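Local coordinates for 3-Hydroxyacyl-CoA dehydrogenase (Ralstonia eutropha H16, PDB 4PZC), which probably oxidises (S)-3-hydroxybutyryl-CoA and related (3S)-3-hydroxyacyl-CoA thioesters with NAD+ as the coenzyme, at residues R4-V9 against T83-E88; E212-G217 against G227-A232. One frame throughout, in Å; residues are numbered along the deposited sequence.

Contact 1. Residues R4-V9 against T83-E88; sequences RTVGIV and TDIVIE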
loop_
_atom_site.group_PDB
_atom_site.type_symbol
_atom_site.label_atom_id
_atom_site.label_comp_id
_atom_site.label_asym_id
_atom_site.label_seq_id
_atom_site.Cartn_x
_atom_site.Cartn_y
_atom_site.Cartn_z
ATOM N N ARG A 4 -34.502 -13.452 0.328
ATOM C CA ARG A 4 -34.877 -12.618 -0.825
ATOM C C ARG A 4 -35.292 -11.178 -0.437
ATOM O O ARG A 4 -35.466 -10.316 -1.313
ATOM C CB ARG A 4 -35.959 -13.326 -1.670
ATOM C CG ARG A 4 -35.395 -14.192 -2.809
ATOM C CD ARG A 4 -36.442 -15.006 -3.588
ATOM N NE ARG A 4 -37.820 -14.500 -3.484
ATOM C CZ ARG A 4 -38.351 -13.508 -4.206
ATOM N NH1 ARG A 4 -37.642 -12.859 -5.124
ATOM N NH2 ARG A 4 -39.613 -13.156 -4.001
ATOM N N THR A 5 -35.400 -10.910 0.866
ATOM C CA THR A 5 -35.777 -9.593 1.364
ATOM C C THR A 5 -34.851 -9.089 2.473
ATOM O O THR A 5 -34.832 -9.655 3.567
ATOM C CB THR A 5 -37.202 -9.605 1.917
ATOM O OG1 THR A 5 -38.075 -10.144 0.928
ATOM C CG2 THR A 5 -37.655 -8.178 2.267
ATOM N N VAL A 6 -34.140 -7.992 2.183
ATOM C CA VAL A 6 -33.115 -7.408 3.064
ATOM C C VAL A 6 -33.530 -6.079 3.699
ATOM O O VAL A 6 -33.702 -5.060 3.006
ATOM C CB VAL A 6 -31.813 -7.139 2.282
ATOM C CG1 VAL A 6 -30.851 -6.249 3.065
ATOM C CG2 VAL A 6 -31.153 -8.455 1.908
ATOM N N GLY A 7 -33.646 -6.093 5.026
ATOM C CA GLY A 7 -33.786 -4.866 5.803
ATOM C C GLY A 7 -32.541 -3.985 5.717
ATOM O O GLY A 7 -31.413 -4.487 5.675
ATOM N N ILE A 8 -32.757 -2.671 5.656
ATOM C CA ILE A 8 -31.685 -1.686 5.795
ATOM C C ILE A 8 -32.143 -0.569 6.714
ATOM O O ILE A 8 -33.161 0.063 6.438
ATOM C CB ILE A 8 -31.313 -1.056 4.450
ATOM C CG1 ILE A 8 -30.770 -2.134 3.521
ATOM C CG2 ILE A 8 -30.282 0.056 4.646
ATOM C CD1 ILE A 8 -30.279 -1.621 2.186
ATOM N N VAL A 9 -31.406 -0.324 7.793
ATOM C CA VAL A 9 -31.642 0.881 8.579
ATOM C C VAL A 9 -30.608 1.905 8.175
ATOM O O VAL A 9 -29.412 1.641 8.248
ATOM C CB VAL A 9 -31.583 0.643 10.104
ATOM C CG1 VAL A 9 -31.635 1.967 10.860
ATOM C CG2 VAL A 9 -32.733 -0.244 10.557
ATOM N N THR A 83 -38.780 -9.018 6.464
ATOM C CA THR A 83 -37.407 -9.086 5.993
ATOM C C THR A 83 -36.704 -10.325 6.502
ATOM O O THR A 83 -36.977 -10.781 7.610
ATOM C CB THR A 83 -36.624 -7.854 6.470
ATOM O OG1 THR A 83 -36.674 -7.774 7.897
ATOM C CG2 THR A 83 -37.226 -6.586 5.889
ATOM N N ASP A 84 -35.790 -10.852 5.685
ATOM C CA ASP A 84 -34.975 -12.032 6.032
ATOM C C ASP A 84 -33.812 -11.652 6.958
ATOM O O ASP A 84 -33.397 -12.443 7.793
ATOM C CB ASP A 84 -34.421 -12.713 4.764
ATOM C CG ASP A 84 -35.512 -13.019 3.723
ATOM O OD1 ASP A 84 -36.649 -13.376 4.100
ATOM O OD2 ASP A 84 -35.231 -12.896 2.512
ATOM N N ILE A 85 -33.308 -10.429 6.810
ATOM C CA ILE A 85 -32.121 -9.955 7.524
ATOM C C ILE A 85 -32.063 -8.418 7.490
ATOM O O ILE A 85 -32.523 -7.789 6.521
ATOM C CB ILE A 85 -30.842 -10.522 6.874
ATOM C CG1 ILE A 85 -29.597 -9.758 7.336
ATOM C CG2 ILE A 85 -30.929 -10.424 5.355
ATOM C CD1 ILE A 85 -28.289 -10.424 6.970
ATOM N N VAL A 86 -31.479 -7.823 8.532
ATOM C CA VAL A 86 -31.407 -6.370 8.661
ATOM C C VAL A 86 -29.972 -5.842 8.838
ATOM O O VAL A 86 -29.221 -6.302 9.706
ATOM C CB VAL A 86 -32.265 -5.893 9.845
ATOM C CG1 VAL A 86 -32.580 -4.404 9.714
ATOM C CG2 VAL A 86 -33.556 -6.704 9.922
ATOM N N ILE A 87 -29.620 -4.851 8.019
ATOM C CA ILE A 87 -28.300 -4.257 8.013
ATOM C C ILE A 87 -28.441 -2.859 8.551
ATOM O O ILE A 87 -28.975 -1.977 7.861
ATOM C CB ILE A 87 -27.724 -4.137 6.585
ATOM C CG1 ILE A 87 -27.467 -5.518 5.973
ATOM C CG2 ILE A 87 -26.433 -3.318 6.593
ATOM C CD1 ILE A 87 -27.239 -5.476 4.477
ATOM N N GLU A 88 -27.975 -2.650 9.779
ATOM C CA GLU A 88 -27.934 -1.312 10.321
ATOM C C GLU A 88 -26.755 -0.650 9.660
ATOM O O GLU A 88 -25.655 -1.197 9.633
ATOM C CB GLU A 88 -27.813 -1.287 11.844
ATOM C CG GLU A 88 -27.697 0.134 12.405
ATOM C CD GLU A 88 -26.302 0.684 12.268
ATOM O OE1 GLU A 88 -25.424 0.119 12.940
ATOM O OE2 GLU A 88 -26.074 1.633 11.473
#
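With CG placed anti to its own carbonyl carbon (chi1 -52°), Asp84 bends its carboxylate back toward Thr5, and with CG1 anti to the backbone N (chi1 167°), Val6 sends both methyl groups to the isoleucines of 83-88. Asp84 OD2 accepts a nearly straight bond from Thr5 N at 2.6 Å, the donor standing above the carboxylate plane. The backbone answers in the other direction: Asp84 N gives its hydrogen to Thr5 O. Beyond this start the two strands run parallel, and the bonds alternate in direction as Ile87 N reaches Gly7 O (3.0 Å) and Val9 N reaches Ile87 O (2.9 Å). Val6 CG2 lies alongside Ile85 CG2 at 4.0 Å, whereas Val6 CG1 meets the tip of Ile87, CD1, also at 4.0 Å. On this face Ile8 and Ile87 pack against Ile18 of helix 13-23. On the other face Val9 CG2 is 4.2 Å from Val86 CG1, and Val9 packs against Ile100 and Ile104 of helix 94-107. Strands 5-9 and 85-88 are adjacent central strands of the Rossmann fold, the first leading straight into the glycine-rich loop Gly10-Gly15, where Thr13 and Met14 contact NAD+ and the other residues are predicted to. The chemistry implies different roles for two acids: Asp84 ties the start of the strand pair, while Glu88, bonded to Ser116, Ala90 and Thr91, probably positions its salt-bridge partner Lys97, a predicted NAD+ ligand.

Contact 2. Residues E212-G217 against G227-A232; sequences EEIDEG and GPLALA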
loop_
_atom_site.group_PDB
_atom_site.type_symbol
_atom_site.label_atom_id
_atom_site.label_comp_id
_atom_site.label_asym_id
_atom_site.label_seq_id
_atom_site.Cartn_x
_atom_site.Cartn_y
_atom_site.Cartn_z
ATOM N N GLU A 212 5.069 15.565 -1.411
ATOM C CA GLU A 212 4.900 15.187 -2.824
ATOM C C GLU A 212 5.842 14.052 -3.139
ATOM O O GLU A 212 5.454 13.047 -3.701
ATOM C CB GLU A 212 5.202 16.348 -3.776
ATOM C CG GLU A 212 4.302 17.571 -3.623
ATOM C CD GLU A 212 4.662 18.466 -2.446
ATOM O OE1 GLU A 212 5.787 18.332 -1.881
ATOM O OE2 GLU A 212 3.801 19.303 -2.077
ATOM N N GLU A 213 7.091 14.217 -2.733
ATOM C CA GLU A 213 8.110 13.196 -2.959
ATOM C C GLU A 213 7.771 11.895 -2.224
ATOM O O GLU A 213 7.998 10.808 -2.740
ATOM C CB GLU A 213 9.484 13.703 -2.511
ATOM C CG GLU A 213 10.182 14.697 -3.448
ATOM C CD GLU A 213 11.618 14.977 -3.015
ATOM O OE1 GLU A 213 11.850 15.179 -1.790
ATOM O OE2 GLU A 213 12.522 14.958 -3.883
ATOM N N ILE A 214 7.244 12.007 -1.010
ATOM C CA ILE A 214 6.844 10.832 -0.266
ATOM C C ILE A 214 5.776 10.051 -1.059
ATOM O O ILE A 214 5.830 8.798 -1.165
ATOM C CB ILE A 214 6.318 11.227 1.126
ATOM C CG1 ILE A 214 7.456 11.675 2.045
ATOM C CG2 ILE A 214 5.603 10.066 1.784
ATOM C CD1 ILE A 214 6.996 12.292 3.368
ATOM N N ASP A 215 4.805 10.793 -1.607
ATOM C CA ASP A 215 3.725 10.187 -2.398
ATOM C C ASP A 215 4.286 9.590 -3.697
ATOM O O ASP A 215 3.920 8.481 -4.100
ATOM C CB ASP A 215 2.614 11.205 -2.687
ATOM C CG ASP A 215 1.641 11.424 -1.482
ATOM O OD1 ASP A 215 1.773 10.799 -0.399
ATOM O OD2 ASP A 215 0.698 12.233 -1.643
ATOM N N GLU A 216 5.211 10.313 -4.319
ATOM C CA GLU A 216 5.833 9.844 -5.544
ATOM C C GLU A 216 6.474 8.492 -5.280
ATOM O O GLU A 216 6.198 7.502 -5.978
ATOM C CB GLU A 216 6.909 10.828 -6.073
ATOM C CG GLU A 216 6.447 12.107 -6.803
ATOM C CD GLU A 216 7.610 13.053 -7.235
ATOM O OE1 GLU A 216 8.518 12.653 -8.024
ATOM O OE2 GLU A 216 7.610 14.234 -6.800
ATOM N N GLY A 217 7.333 8.470 -4.268
ATOM C CA GLY A 217 8.061 7.281 -3.883
ATOM C C GLY A 217 7.196 6.025 -3.826
ATOM O O GLY A 217 7.640 4.928 -4.222
ATOM N N GLY A 227 -0.791 7.988 -3.486
ATOM C CA GLY A 227 0.093 8.038 -2.344
ATOM C C GLY A 227 -0.686 8.303 -1.072
ATOM O O GLY A 227 -1.718 8.980 -1.108
ATOM N N PRO A 228 -0.156 7.816 0.071
ATOM C CA PRO A 228 -0.824 7.809 1.374
ATOM C C PRO A 228 -1.135 9.189 1.911
ATOM O O PRO A 228 -2.154 9.350 2.565
ATOM C CB PRO A 228 0.191 7.104 2.292
ATOM C CG PRO A 228 1.518 7.395 1.681
ATOM C CD PRO A 228 1.264 7.420 0.191
ATOM N N LEU A 229 -0.295 10.186 1.656
ATOM C CA LEU A 229 -0.606 11.521 2.181
ATOM C C LEU A 229 -1.836 12.104 1.469
ATOM O O LEU A 229 -2.822 12.514 2.115
ATOM C CB LEU A 229 0.598 12.456 2.075
ATOM C CG LEU A 229 1.848 11.989 2.835
ATOM C CD1 LEU A 229 2.974 12.989 2.653
ATOM C CD2 LEU A 229 1.592 11.763 4.323
ATOM N N ALA A 230 -1.779 12.087 0.143
ATOM C CA ALA A 230 -2.949 12.389 -0.690
ATOM C C ALA A 230 -4.152 11.546 -0.249
ATOM O O ALA A 230 -5.281 12.044 -0.103
ATOM C CB ALA A 230 -2.640 12.092 -2.160
ATOM N N LEU A 231 -3.896 10.255 -0.056
ATOM C CA LEU A 231 -4.934 9.336 0.364
ATOM C C LEU A 231 -5.554 9.789 1.668
ATOM O O LEU A 231 -6.787 9.730 1.829
ATOM C CB LEU A 231 -4.378 7.929 0.544
ATOM C CG LEU A 231 -5.442 6.850 0.730
ATOM C CD1 LEU A 231 -6.496 6.937 -0.370
ATOM C CD2 LEU A 231 -4.792 5.471 0.746
ATOM N N ALA A 232 -4.699 10.241 2.589
ATOM C CA ALA A 232 -5.155 10.659 3.895
ATOM C C ALA A 232 -6.063 11.886 3.783
ATOM O O ALA A 232 -7.048 12.005 4.522
ATOM C CB ALA A 232 -3.980 10.943 4.788
#
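Asp215 OD2 is gripped by two groups, the backbone N of Ala230 at 3.1 Å and the hydroxyl of Tyr280. Its twin oxygen, Asp215 OD1, takes the backbone N of Leu229 at 3.0 Å. Both amides approach on the syn sides of the carboxylate, less than 20° out of its plane, so the carboxylate presents its two oxygens to the helix start, and the pair of bonds fixes its rotation. Leu229 and Ala230, the second and third residues after the N-cap Gly227, belong to the first turn of helix 228-235, where amide hydrogens have no carbonyl of a preceding turn to meet. A buried carboxylate there is met by the positive end of the helix dipole, which would probably favour its ionised form. In the helical C-terminal domain this joins helix 211-222 to its successor in the chain; the axes of segments 212-217 and 228-232 make 110° between their N-to-C directions and come within 8.9 Å. Beside these bonds, Leu229 CD1 touches Ile214 CG2 at 4.0 Å. Both side chains reach on to helix 189-205, Ile214 to Leu204 and Leu229 to Ala200 and Phe201. On the same helix as Asp215, Glu213 OE2 bonds to Thr180 N of the second subunit.

Contact 1 closes well before contact 2 opens along the chain, and the two share no strand or helix. Their centres are 39 Å apart, on opposite sides of the chain's centre, with nearest atoms about 23 Å from one another. The first belongs to the sheet of the NAD-binding domain; the second joins neighbouring helices of the C-terminal domain, both packed on helix 189-205. This is the two-domain layout of the 3-hydroxyacyl-CoA dehydrogenase family: the C-terminal ends of strands 5-9 and 85-88 lie close to residues that bind, or are predicted to bind, NAD+, whereas 212-217 and 227-232 lie away from the annotated sites, with helix 211-222 meeting the partner subunit.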